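Phospho-furanose lactonase (PDB 3OVG) hydrolyses the phosphorylated sugar lactones D-xylono-1,4-lactone 5-phosphate and L-arabino-1,4-lactone 5-phosphate, and also carboxy 1,4-lactones, with two zinc ions per subunit. Local coordinates at residues Met45-Ala50 / Asn283-Thr287. Residues are numbered along the deposited sequence; the frame is centred on the assembly and turned at random.
Sequences MLNVDA and NYGLT
Y284 reaches from helix 282-287 across to the N-terminal end of helix 48-60, joining loop regions that follow the first and last barrel strands of this phosphotriesterase-family TIM barrel. Its phenol lies between M45 and A50. The methyl CB of A50 sits over one ring face, 4.4 Å from Y284 CD1. On the opposite face the selenium of M45, a selenomethionine, makes a distant Met-aromatic contact, SE lying 5.5 Å from the ring centroid and 22° off its normal. The bend at chi3 (58°) brings the methyl CE of M45 closer, 3.5 Å from Y284 CE2. The M45 side chain also lies about 5 Å from that of the zinc ligand H28 and about 9 Å from a bound zinc ion, so the contact borders the metal centre. The hydroxyl is gripped twice: N47 N donates to Y284 OH (2.8 Å), and OH also bonds to the carbonyl oxygen of F29, which fixes the end of the ring. N47 is the N-cap of helix 48-60. A chi1 of -169° turns CG away from the backbone N, and OD1 accepts from A50 N at 2.8 Å, the donor standing above the amide plane, while ND2 extends toward the methyl of T287. N283 CB rests against A50 O at 3.5 Å, and its ND2 bonds E54 and E57 of helix 48-60. Beside it, one water donates to A50 O and accepts from Y284 N.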
loop_
_atom_site.group_PDB
_atom_site.type_symbol
_atom_site.label_atom_id
_atom_site.label_comp_id
_atom_site.label_asym_id
_atom_site.label_seq_id
_atom_site.Cartn_x
_atom_site.Cartn_y
_atom_site.Cartn_z
HETATM N N MSE A 45 -16.798 -15.864 5.213
HETATM C CA MSE A 45 -17.080 -17.163 5.826
HETATM C C MSE A 45 -18.392 -17.731 5.308
HETATM O O MSE A 45 -19.485 -17.312 5.744
HETATM C CB MSE A 45 -17.133 -17.033 7.373
HETATM C CG MSE A 45 -15.897 -16.354 7.941
HETATM SE SE MSE A 45 -15.955 -15.938 9.889
HETATM C CE MSE A 45 -16.260 -17.769 10.552
ATOM N N LEU A 46 -18.305 -18.692 4.391
ATOM C CA LEU A 46 -19.486 -19.075 3.635
ATOM C C LEU A 46 -19.873 -20.535 3.764
ATOM O O LEU A 46 -20.681 -21.047 2.970
ATOM C CB LEU A 46 -19.271 -18.783 2.156
ATOM C CG LEU A 46 -19.301 -17.319 1.740
ATOM C CD1 LEU A 46 -18.718 -17.228 0.350
ATOM C CD2 LEU A 46 -20.736 -16.781 1.774
ATOM N N ASN A 47 -19.329 -21.222 4.753
ATOM C CA ASN A 47 -19.431 -22.674 4.746
ATOM C C ASN A 47 -20.430 -23.169 5.800
ATOM O O ASN A 47 -20.177 -23.176 7.013
ATOM C CB ASN A 47 -18.007 -23.283 4.843
ATOM C CG ASN A 47 -17.964 -24.772 4.591
ATOM O OD1 ASN A 47 -18.892 -25.484 4.927
ATOM N ND2 ASN A 47 -16.853 -25.257 4.028
ATOM N N VAL A 48 -21.606 -23.543 5.316
ATOM C CA VAL A 48 -22.641 -24.074 6.167
ATOM C C VAL A 48 -22.210 -25.387 6.849
ATOM O O VAL A 48 -22.402 -25.567 8.057
ATOM C CB VAL A 48 -23.941 -24.313 5.366
ATOM C CG1 VAL A 48 -24.867 -25.250 6.117
ATOM C CG2 VAL A 48 -24.624 -22.993 5.063
ATOM N N ASP A 49 -21.658 -26.312 6.080
ATOM C CA ASP A 49 -21.256 -27.599 6.656
ATOM C C ASP A 49 -20.245 -27.393 7.762
ATOM O O ASP A 49 -20.353 -27.983 8.797
ATOM C CB ASP A 49 -20.713 -28.560 5.583
ATOM C CG ASP A 49 -21.793 -28.996 4.605
ATOM O OD1 ASP A 49 -22.991 -28.875 4.971
ATOM O OD2 ASP A 49 -21.466 -29.457 3.478
ATOM N N ALA A 50 -19.257 -26.551 7.538
ATOM C CA ALA A 50 -18.256 -26.296 8.576
ATOM C C ALA A 50 -18.838 -25.639 9.812
ATOM O O ALA A 50 -18.371 -25.897 10.922
ATOM C CB ALA A 50 -17.113 -25.460 8.033
ATOM N N ASN A 283 -13.273 -26.059 12.537
ATOM C CA ASN A 283 -13.721 -26.687 11.296
ATOM C C ASN A 283 -13.495 -25.809 10.070
ATOM O O ASN A 283 -13.009 -26.264 9.063
ATOM C CB ASN A 283 -15.160 -27.212 11.445
ATOM C CG ASN A 283 -15.214 -28.495 12.255
ATOM O OD1 ASN A 283 -14.887 -29.580 11.740
ATOM N ND2 ASN A 283 -15.598 -28.386 13.530
ATOM N N TYR A 284 -13.795 -24.525 10.178
ATOM C CA TYR A 284 -13.326 -23.566 9.165
ATOM C C TYR A 284 -11.803 -23.625 8.933
ATOM O O TYR A 284 -11.325 -23.586 7.774
ATOM C CB TYR A 284 -13.760 -22.148 9.550
ATOM C CG TYR A 284 -15.076 -21.666 8.954
ATOM C CD1 TYR A 284 -15.232 -21.544 7.575
ATOM C CD2 TYR A 284 -16.141 -21.292 9.773
ATOM C CE1 TYR A 284 -16.416 -21.069 7.011
ATOM C CE2 TYR A 284 -17.343 -20.828 9.234
ATOM C CZ TYR A 284 -17.467 -20.703 7.842
ATOM O OH TYR A 284 -18.630 -20.220 7.286
ATOM N N GLY A 285 -11.018 -23.686 10.010
ATOM C CA GLY A 285 -9.571 -23.859 9.851
ATOM C C GLY A 285 -9.226 -25.060 8.949
ATOM O O GLY A 285 -8.392 -24.981 8.040
ATOM N N LEU A 286 -9.889 -26.180 9.177
ATOM C CA LEU A 286 -9.594 -27.373 8.413
ATOM C C LEU A 286 -9.835 -27.163 6.915
ATOM O O LEU A 286 -9.077 -27.663 6.079
ATOM C CB LEU A 286 -10.431 -28.535 8.938
ATOM C CG LEU A 286 -9.844 -29.615 9.864
ATOM C CD1 LEU A 286 -8.544 -29.270 10.555
ATOM C CD2 LEU A 286 -10.913 -30.150 10.829
ATOM N N THR A 287 -10.890 -26.428 6.566
ATOM C CA THR A 287 -11.148 -26.115 5.146
ATOM C C THR A 287 -9.996 -25.326 4.547
ATOM O O THR A 287 -9.793 -25.315 3.319
ATOM C CB THR A 287 -12.479 -25.336 4.922
ATOM O OG1 THR A 287 -12.367 -23.983 5.391
ATOM C CG2 THR A 287 -13.645 -26.037 5.630
HETATM O O HOH W 1 -14.501 -22.785 4.047
HETATM O O HOH W 2 -16.073 -23.917 11.735
#